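Local coordinates for probable sugar ABC transporter, sugar-binding protein (Streptococcus pneumoniae, PDB 2W7Y) that binds the blood group A-trisaccharide as the solute-binding protein of what is probably a sugar ABC transporter, at residues Glu38-Glu50 with Lys93-Leu105. Sequence-based numbering, arbitrary orientation.
Sequences EVLEFYHGYHHSE and KVASGEFPDVIDL. With FUC (alpha-L-fucopyranose), chain C; GAL (beta-D-galactopyranose), chain B.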
ATOM      1  N   GLU A  38      22.989  25.878   0.374  1.00 23.13           N
ATOM      2  CA  GLU A  38      22.679  24.431   0.577  1.00 23.25           C
ATOM      3  C   GLU A  38      21.355  24.028  -0.064  1.00 23.23           C
ATOM      4  O   GLU A  38      20.398  24.801  -0.073  1.00 23.38           O
ATOM      5  CB  GLU A  38      22.656  24.084   2.066  1.00 23.24           C
ATOM      6  CG  GLU A  38      24.027  23.917   2.691  1.00 23.32           C
ATOM      7  CD  GLU A  38      23.957  23.332   4.088  1.00 23.44           C
ATOM      8  OE1 GLU A  38      23.474  24.029   5.006  1.00 23.27           O
ATOM      9  OE2 GLU A  38      24.392  22.174   4.266  1.00 23.41           O
ATOM     10  N   VAL A  39      21.311  22.806  -0.588  1.00 23.24           N
ATOM     11  CA  VAL A  39      20.123  22.282  -1.266  1.00 23.06           C
ATOM     12  C   VAL A  39      19.668  20.972  -0.625  1.00 23.01           C
ATOM     13  O   VAL A  39      20.447  20.020  -0.510  1.00 22.92           O
ATOM     14  CB  VAL A  39      20.382  22.065  -2.784  1.00 23.11           C
ATOM     15  CG1 VAL A  39      19.168  21.442  -3.469  1.00 23.10           C
ATOM     16  CG2 VAL A  39      20.763  23.381  -3.466  1.00 22.94           C
ATOM     17  N   LEU A  40      18.407  20.937  -0.201  1.00 22.98           N
ATOM     18  CA  LEU A  40      17.788  19.712   0.296  1.00 22.99           C
ATOM     19  C   LEU A  40      16.990  19.048  -0.829  1.00 23.09           C
ATOM     20  O   LEU A  40      15.929  19.544  -1.233  1.00 23.00           O
ATOM     21  CB  LEU A  40      16.891  20.005   1.504  1.00 22.93           C
ATOM     22  CG  LEU A  40      16.231  18.813   2.207  1.00 22.88           C
ATOM     23  CD1 LEU A  40      17.221  18.069   3.096  1.00 22.76           C
ATOM     24  CD2 LEU A  40      15.037  19.270   3.017  1.00 22.55           C
ATOM     25  N   GLU A  41      17.514  17.927  -1.328  1.00 23.12           N
ATOM     26  CA  GLU A  41      16.901  17.190  -2.433  1.00 23.19           C
ATOM     27  C   GLU A  41      15.797  16.250  -1.939  1.00 23.16           C
ATOM     28  O   GLU A  41      16.037  15.385  -1.095  1.00 23.18           O
ATOM     29  CB  GLU A  41      17.971  16.426  -3.239  1.00 23.31           C
ATOM     30  CG  GLU A  41      18.691  15.304  -2.476  1.00 23.78           C
ATOM     31  CD  GLU A  41      19.910  14.730  -3.200  1.00 24.23           C
ATOM     32  OE1 GLU A  41      20.473  13.722  -2.705  1.00 23.58           O
ATOM     33  OE2 GLU A  41      20.308  15.283  -4.251  1.00 24.25           O
ATOM     34  N   PHE A  42      14.586  16.433  -2.461  1.00 23.04           N
ATOM     35  CA  PHE A  42      13.445  15.614  -2.060  1.00 23.01           C
ATOM     36  C   PHE A  42      12.920  14.768  -3.217  1.00 22.91           C
ATOM     37  O   PHE A  42      12.393  15.298  -4.191  1.00 22.91           O
ATOM     38  CB  PHE A  42      12.336  16.478  -1.428  1.00 22.98           C
ATOM     39  CG  PHE A  42      10.991  15.794  -1.340  1.00 22.97           C
ATOM     40  CD1 PHE A  42      10.833  14.606  -0.618  1.00 23.22           C
ATOM     41  CD2 PHE A  42       9.882  16.337  -1.977  1.00 22.48           C
ATOM     42  CE1 PHE A  42       9.591  13.966  -0.539  1.00 23.11           C
ATOM     43  CE2 PHE A  42       8.636  15.710  -1.904  1.00 22.71           C
ATOM     44  CZ  PHE A  42       8.489  14.521  -1.179  1.00 22.99           C
ATOM     45  N   TYR A  43      13.065  13.452  -3.095  1.00 22.89           N
ATOM     46  CA  TYR A  43      12.620  12.523  -4.131  1.00 23.01           C
ATOM     47  C   TYR A  43      11.213  11.986  -3.859  1.00 23.02           C
ATOM     48  O   TYR A  43      10.918  11.525  -2.755  1.00 22.88           O
ATOM     49  CB  TYR A  43      13.633  11.378  -4.308  1.00 23.12           C
ATOM     50  CG  TYR A  43      15.000  11.862  -4.738  1.00 23.22           C
ATOM     51  CD1 TYR A  43      15.994  12.129  -3.795  1.00 23.02           C
ATOM     52  CD2 TYR A  43      15.290  12.085  -6.086  1.00 23.18           C
ATOM     53  CE1 TYR A  43      17.243  12.594  -4.181  1.00 22.98           C
ATOM     54  CE2 TYR A  43      16.539  12.554  -6.483  1.00 23.27           C
ATOM     55  CZ  TYR A  43      17.511  12.806  -5.526  1.00 23.34           C
ATOM     56  OH  TYR A  43      18.754  13.267  -5.910  1.00 23.24           O
ATOM     57  N   HIS A  44      10.359  12.060  -4.880  1.00 23.22           N
ATOM     58  CA  HIS A  44       8.985  11.535  -4.833  1.00 23.11           C
ATOM     59  C   HIS A  44       8.590  10.906  -6.177  1.00 23.12           C
ATOM     60  O   HIS A  44       9.271  11.111  -7.181  1.00 23.15           O
ATOM     61  CB  HIS A  44       8.002  12.641  -4.448  1.00 23.07           C
ATOM     62  CG  HIS A  44       7.884  13.729  -5.470  1.00 22.93           C
ATOM     63  ND1 HIS A  44       8.689  14.849  -5.463  1.00 22.79           N
ATOM     64  CD2 HIS A  44       7.056  13.867  -6.533  1.00 22.73           C
ATOM     65  CE1 HIS A  44       8.363  15.629  -6.478  1.00 22.72           C
ATOM     66  NE2 HIS A  44       7.374  15.058  -7.143  1.00 22.72           N
ATOM     67  N   GLY A  45       7.495  10.147  -6.192  1.00 22.99           N
ATOM     68  CA  GLY A  45       7.034   9.484  -7.412  1.00 22.98           C
ATOM     69  C   GLY A  45       5.840  10.126  -8.107  1.00 22.96           C
ATOM     70  O   GLY A  45       5.187   9.496  -8.939  1.00 23.01           O
ATOM     71  N   TYR A  46       5.555  11.381  -7.778  1.00 23.01           N
ATOM     72  CA  TYR A  46       4.459  12.108  -8.412  1.00 22.92           C
ATOM     73  C   TYR A  46       4.966  12.882  -9.632  1.00 22.94           C
ATOM     74  O   TYR A  46       5.154  14.098  -9.591  1.00 22.82           O
ATOM     75  CB  TYR A  46       3.755  13.017  -7.401  1.00 22.93           C
ATOM     76  CG  TYR A  46       3.133  12.269  -6.238  1.00 22.97           C
ATOM     77  CD1 TYR A  46       1.929  11.575  -6.389  1.00 23.10           C
ATOM     78  CD2 TYR A  46       3.750  12.248  -4.991  1.00 22.74           C
ATOM     79  CE1 TYR A  46       1.360  10.879  -5.322  1.00 23.40           C
ATOM     80  CE2 TYR A  46       3.185  11.558  -3.916  1.00 22.61           C
ATOM     81  CZ  TYR A  46       1.991  10.876  -4.088  1.00 22.85           C
ATOM     82  OH  TYR A  46       1.426  10.184  -3.035  1.00 22.54           O
ATOM     83  N   HIS A  47       5.188  12.137 -10.716  1.00 23.11           N
ATOM     84  CA  HIS A  47       5.775  12.650 -11.962  1.00 23.08           C
ATOM     85  C   HIS A  47       4.715  12.907 -13.030  1.00 23.03           C
ATOM     86  O   HIS A  47       4.988  13.532 -14.051  1.00 23.10           O
ATOM     87  CB  HIS A  47       6.783  11.633 -12.501  1.00 22.98           C
ATOM     88  CG  HIS A  47       6.202  10.270 -12.725  1.00 23.01           C
ATOM     89  ND1 HIS A  47       5.504   9.936 -13.866  1.00 23.09           N
ATOM     90  CD2 HIS A  47       6.214   9.158 -11.952  1.00 23.20           C
ATOM     91  CE1 HIS A  47       5.110   8.677 -13.787  1.00 23.20           C
ATOM     92  NE2 HIS A  47       5.529   8.181 -12.637  1.00 23.13           N
ATOM     93  N   HIS A  48       3.509  12.410 -12.773  1.00 23.05           N
ATOM     94  CA  HIS A  48       2.426  12.361 -13.749  1.00 23.02           C
ATOM     95  C   HIS A  48       1.971  13.740 -14.209  1.00 23.12           C
ATOM     96  O   HIS A  48       1.861  14.671 -13.406  1.00 23.14           O
ATOM     97  CB  HIS A  48       1.228  11.601 -13.160  1.00 22.98           C
ATOM     98  CG  HIS A  48       1.600  10.313 -12.489  1.00 22.72           C
ATOM     99  ND1 HIS A  48       1.324   9.080 -13.039  1.00 22.72           N
ATOM    100  CD2 HIS A  48       2.241  10.070 -11.322  1.00 22.47           C
ATOM    101  CE1 HIS A  48       1.773   8.133 -12.236  1.00 22.86           C
ATOM    102  NE2 HIS A  48       2.336   8.707 -11.188  1.00 22.98           N
ATOM    103  N   SER A  49       1.716  13.861 -15.509  1.00 23.13           N
ATOM    104  CA  SER A  49       1.052  15.036 -16.048  1.00 23.17           C
ATOM    105  C   SER A  49      -0.356  15.062 -15.469  1.00 23.31           C
ATOM    106  O   SER A  49      -0.945  14.008 -15.212  1.00 23.20           O
ATOM    107  CB  SER A  49       1.001  14.986 -17.574  1.00 23.02           C
ATOM    108  OG  SER A  49       0.066  14.029 -18.035  1.00 22.93           O
ATOM    109  N   GLU A  50      -0.894  16.261 -15.262  1.00 23.49           N
ATOM    110  CA  GLU A  50      -2.216  16.396 -14.644  1.00 23.46           C
ATOM    111  C   GLU A  50      -3.339  15.776 -15.480  1.00 23.39           C
ATOM    112  O   GLU A  50      -4.432  15.529 -14.972  1.00 23.51           O
ATOM    113  CB  GLU A  50      -2.517  17.849 -14.267  1.00 23.38           C
ATOM    114  CG  GLU A  50      -2.444  18.843 -15.403  1.00 23.48           C
ATOM    115  CD  GLU A  50      -2.764  20.254 -14.953  1.00 23.78           C
ATOM    116  OE1 GLU A  50      -2.339  21.202 -15.642  1.00 23.77           O
ATOM    117  OE2 GLU A  50      -3.438  20.422 -13.913  1.00 23.77           O
ATOM    118  N   LYS A  93      21.934   4.601  -3.323  1.00 23.17           N
ATOM    119  CA  LYS A  93      22.643   5.421  -2.343  1.00 23.16           C
ATOM    120  C   LYS A  93      23.088   4.628  -1.114  1.00 23.05           C
ATOM    121  O   LYS A  93      24.195   4.836  -0.621  1.00 22.94           O
ATOM    122  CB  LYS A  93      21.831   6.663  -1.957  1.00 23.09           C
ATOM    123  CG  LYS A  93      21.607   7.616  -3.125  1.00 23.43           C
ATOM    124  CD  LYS A  93      21.531   9.069  -2.698  1.00 23.85           C
ATOM    125  CE  LYS A  93      21.398   9.974  -3.920  1.00 24.59           C
ATOM    126  NZ  LYS A  93      21.574  11.427  -3.604  1.00 24.88           N
ATOM    127  N   VAL A  94      22.240   3.712  -0.640  1.00 23.05           N
ATOM    128  CA  VAL A  94      22.576   2.815   0.483  1.00 23.00           C
ATOM    129  C   VAL A  94      23.858   2.019   0.206  1.00 23.17           C
ATOM    130  O   VAL A  94      24.730   1.918   1.073  1.00 23.02           O
ATOM    131  CB  VAL A  94      21.392   1.877   0.860  1.00 23.08           C
ATOM    132  CG1 VAL A  94      21.814   0.814   1.877  1.00 22.95           C
ATOM    133  CG2 VAL A  94      20.227   2.683   1.410  1.00 22.74           C
ATOM    134  N   ALA A  95      23.962   1.461  -1.001  1.00 23.32           N
ATOM    135  CA  ALA A  95      25.233   0.944  -1.508  1.00 23.50           C
ATOM    136  C   ALA A  95      26.162   2.136  -1.705  1.00 23.61           C
ATOM    137  O   ALA A  95      25.799   3.098  -2.377  1.00 24.15           O
ATOM    138  CB  ALA A  95      25.030   0.195  -2.817  1.00 23.33           C
ATOM    139  N   SER A  96      27.351   2.066  -1.114  1.00 23.63           N
ATOM    140  CA  SER A  96      28.288   3.206  -0.988  1.00 23.52           C
ATOM    141  C   SER A  96      27.975   4.110   0.221  1.00 23.32           C
ATOM    142  O   SER A  96      28.493   5.225   0.330  1.00 23.32           O
ATOM    143  CB  SER A  96      28.463   4.003  -2.300  1.00 23.44           C
ATOM    144  OG  SER A  96      27.388   4.890  -2.541  1.00 23.44           O
ATOM    145  N   GLY A  97      27.129   3.603   1.119  1.00 23.14           N
ATOM    146  CA  GLY A  97      26.944   4.163   2.461  1.00 22.89           C
ATOM    147  C   GLY A  97      26.292   5.526   2.573  1.00 22.88           C
ATOM    148  O   GLY A  97      26.607   6.296   3.483  1.00 22.84           O
ATOM    149  N   GLU A  98      25.374   5.823   1.661  1.00 22.81           N
ATOM    150  CA  GLU A  98      24.700   7.119   1.646  1.00 22.98           C
ATOM    151  C   GLU A  98      23.173   6.970   1.691  1.00 22.95           C
ATOM    152  O   GLU A  98      22.644   5.858   1.761  1.00 22.77           O
ATOM    153  CB  GLU A  98      25.146   7.932   0.421  1.00 23.02           C
ATOM    154  CG  GLU A  98      26.634   8.289   0.423  1.00 23.24           C
ATOM    155  CD  GLU A  98      27.124   8.852  -0.898  1.00 23.68           C
ATOM    156  OE1 GLU A  98      28.350   8.806  -1.139  1.00 24.34           O
ATOM    157  OE2 GLU A  98      26.297   9.341  -1.698  1.00 24.26           O
ATOM    158  N   PHE A  99      22.472   8.097   1.673  1.00 22.91           N
ATOM    159  CA  PHE A  99      21.015   8.105   1.658  1.00 23.10           C
ATOM    160  C   PHE A  99      20.534   9.381   0.966  1.00 23.21           C
ATOM    161  O   PHE A  99      21.174  10.429   1.101  1.00 23.17           O
ATOM    162  CB  PHE A  99      20.458   8.010   3.086  1.00 23.18           C
ATOM    163  CG  PHE A  99      19.077   7.419   3.162  1.00 23.33           C
ATOM    164  CD1 PHE A  99      18.882   6.043   3.024  1.00 23.25           C
ATOM    165  CD2 PHE A  99      17.966   8.236   3.371  1.00 23.58           C
ATOM    166  CE1 PHE A  99      17.606   5.494   3.090  1.00 23.22           C
ATOM    167  CE2 PHE A  99      16.684   7.697   3.433  1.00 23.59           C
ATOM    168  CZ  PHE A  99      16.504   6.324   3.293  1.00 23.60           C
ATOM    169  N   PRO A 100      19.427   9.296   0.193  1.00 23.20           N
ATOM    170  CA  PRO A 100      18.838  10.515  -0.374  1.00 23.30           C
ATOM    171  C   PRO A 100      18.424  11.465   0.742  1.00 23.40           C
ATOM    172  O   PRO A 100      17.865  11.018   1.749  1.00 23.55           O
ATOM    173  CB  PRO A 100      17.603   9.997  -1.127  1.00 23.31           C
ATOM    174  CG  PRO A 100      17.333   8.639  -0.559  1.00 23.18           C
ATOM    175  CD  PRO A 100      18.678   8.091  -0.204  1.00 23.06           C
ATOM    176  N   ASP A 101      18.712  12.756   0.577  1.00 23.48           N
ATOM    177  CA  ASP A 101      18.411  13.751   1.616  1.00 23.45           C
ATOM    178  C   ASP A 101      17.021  13.532   2.214  1.00 23.44           C
ATOM    179  O   ASP A 101      16.878  13.349   3.423  1.00 23.65           O
ATOM    180  CB  ASP A 101      18.542  15.174   1.067  1.00 23.32           C
ATOM    181  CG  ASP A 101      19.978  15.560   0.748  1.00 23.61           C
ATOM    182  OD1 ASP A 101      20.162  16.611   0.097  1.00 24.14           O
ATOM    183  OD2 ASP A 101      20.921  14.834   1.144  1.00 23.33           O
ATOM    184  N   VAL A 102      16.006  13.551   1.353  1.00 23.48           N
ATOM    185  CA  VAL A 102      14.627  13.252   1.735  1.00 23.18           C
ATOM    186  C   VAL A 102      14.036  12.396   0.625  1.00 23.12           C
ATOM    187  O   VAL A 102      14.213  12.702  -0.555  1.00 23.09           O
ATOM    188  CB  VAL A 102      13.764  14.543   1.898  1.00 23.28           C
ATOM    189  CG1 VAL A 102      12.319  14.203   2.306  1.00 22.91           C
ATOM    190  CG2 VAL A 102      14.382  15.503   2.909  1.00 23.09           C
ATOM    191  N   ILE A 103      13.361  11.310   0.996  1.00 23.06           N
ATOM    192  CA  ILE A 103      12.609  10.520   0.023  1.00 23.13           C
ATOM    193  C   ILE A 103      11.227  10.153   0.558  1.00 23.24           C
ATOM    194  O   ILE A 103      11.095   9.754   1.714  1.00 23.52           O
ATOM    195  CB  ILE A 103      13.397   9.264  -0.475  1.00 23.21           C
ATOM    196  CG1 ILE A 103      12.655   8.573  -1.635  1.00 23.05           C
ATOM    197  CG2 ILE A 103      13.713   8.304   0.685  1.00 23.03           C
ATOM    198  CD1 ILE A 103      13.530   7.707  -2.527  1.00 22.56           C
ATOM    199  N   ASP A 104      10.206  10.336  -0.277  1.00 23.10           N
ATOM    200  CA  ASP A 104       8.873   9.810  -0.004  1.00 22.97           C
ATOM    201  C   ASP A 104       8.764   8.447  -0.670  1.00 22.83           C
ATOM    202  O   ASP A 104       8.687   8.337  -1.895  1.00 22.60           O
ATOM    203  CB  ASP A 104       7.766  10.759  -0.494  1.00 22.95           C
ATOM    204  CG  ASP A 104       6.362  10.160  -0.341  1.00 23.43           C
ATOM    205  OD1 ASP A 104       5.477  10.520  -1.149  1.00 24.20           O
ATOM    206  OD2 ASP A 104       6.138   9.324   0.567  1.00 22.87           O
ATOM    207  N   LEU A 105       8.763   7.414   0.163  1.00 22.85           N
ATOM    208  CA  LEU A 105       8.802   6.036  -0.294  1.00 22.75           C
ATOM    209  C   LEU A 105       7.465   5.540  -0.835  1.00 22.71           C
ATOM    210  O   LEU A 105       7.416   4.499  -1.487  1.00 22.92           O
ATOM    211  CB  LEU A 105       9.315   5.129   0.826  1.00 22.81           C
ATOM    212  CG  LEU A 105      10.816   5.248   1.110  1.00 22.68           C
ATOM    213  CD1 LEU A 105      11.185   4.425   2.323  1.00 22.83           C
ATOM    214  CD2 LEU A 105      11.630   4.808  -0.113  1.00 23.09           C
TER
HETATM  215  C1  FUC C   2       2.428   5.087  -5.871  1.00 15.48           C
HETATM  216  C2  FUC C   2       2.403   5.014  -7.399  1.00 14.98           C
HETATM  217  C3  FUC C   2       2.130   6.406  -7.975  1.00 15.08           C
HETATM  218  C4  FUC C   2       3.195   7.388  -7.488  1.00 14.49           C
HETATM  219  C5  FUC C   2       3.243   7.367  -5.956  1.00 14.14           C
HETATM  220  C6  FUC C   2       4.364   8.232  -5.389  1.00 12.44           C
HETATM  221  O2  FUC C   2       1.401   4.119  -7.811  1.00 16.07           O
HETATM  222  O3  FUC C   2       2.063   6.375  -9.384  1.00 14.27           O
HETATM  223  O4  FUC C   2       4.460   7.047  -8.023  1.00 14.34           O
HETATM  224  O5  FUC C   2       3.384   6.049  -5.445  1.00 14.38           O
HETATM  225  C1  GAL B   1       0.219   6.563  -3.564  1.00 16.73           C
HETATM  226  C2  GAL B   1       0.989   5.301  -3.957  1.00 16.42           C
HETATM  227  C3  GAL B   1       0.279   4.048  -3.437  1.00 16.01           C
HETATM  228  C4  GAL B   1      -0.105   4.179  -1.959  1.00 15.18           C
HETATM  229  C5  GAL B   1      -0.888   5.484  -1.761  1.00 16.26           C
HETATM  230  C6  GAL B   1      -1.342   5.731  -0.320  1.00 16.08           C
HETATM  231  O1  GAL B   1       1.032   7.687  -3.811  1.00 20.41           O
HETATM  232  O2  GAL B   1       1.080   5.266  -5.367  1.00 16.02           O
HETATM  233  O3  GAL B   1       1.088   2.914  -3.652  1.00 15.78           O
HETATM  234  O4  GAL B   1       1.065   4.149  -1.176  1.00 12.44           O
HETATM  235  O5  GAL B   1      -0.098   6.577  -2.188  1.00 16.42           O
HETATM  236  O6  GAL B   1      -2.441   6.624  -0.330  1.00 15.93           O
HETATM  237  O   HOH W   1      22.742  15.486  -0.919  1.00 30.90           O
HETATM  238  O   HOH W   2       6.618   9.518  -3.414  1.00 12.32           O
HETATM  239  O   HOH W   3       2.963  10.177  -0.970  1.00 10.79           O
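The Y46 ring has D104 OD1 at its edge, 3.7 Å from Y46 CE2, while fucose C6 sits over the centre of one face. F42 turns its edge to D104 CB, and V102 CG1 meets it obliquely, 3.3 Å from F42 CD1. Y43 receives P100 CB obliquely and has E41 OE1 in plane at its edge. Strands 39-44 and 102-104 are parallel, their axes 14° apart; F42 pairs with V102 and Y43 with I103, bonded V102 N to E41 O, Y43 N to V102 O and D104 N to Y43 O (2.8 Å). Just before strand 102-104, D101 OD1 accepts E41 N through its anti lone pair (3.3 Å, 174°). E41 CG lies between backbone N and carbonyl carbon (chi1 65°); the extended chain carries OE1 to K93 NZ, a 2.7 Å salt bridge met syn but out of the carboxylate plane. G45 O accepts fucose O4 (2.7 Å), Y46 OH bonds galactose O1 (2.6 Å), and a water links G45 N to D104 O, so the strand ends border the glycan pocket. Strand 39-44 runs between 76-81 and 102-104; L40 and V102 pack on helix 319-332, whose K321 pairs with D101, and Y46 touches helix 54-69.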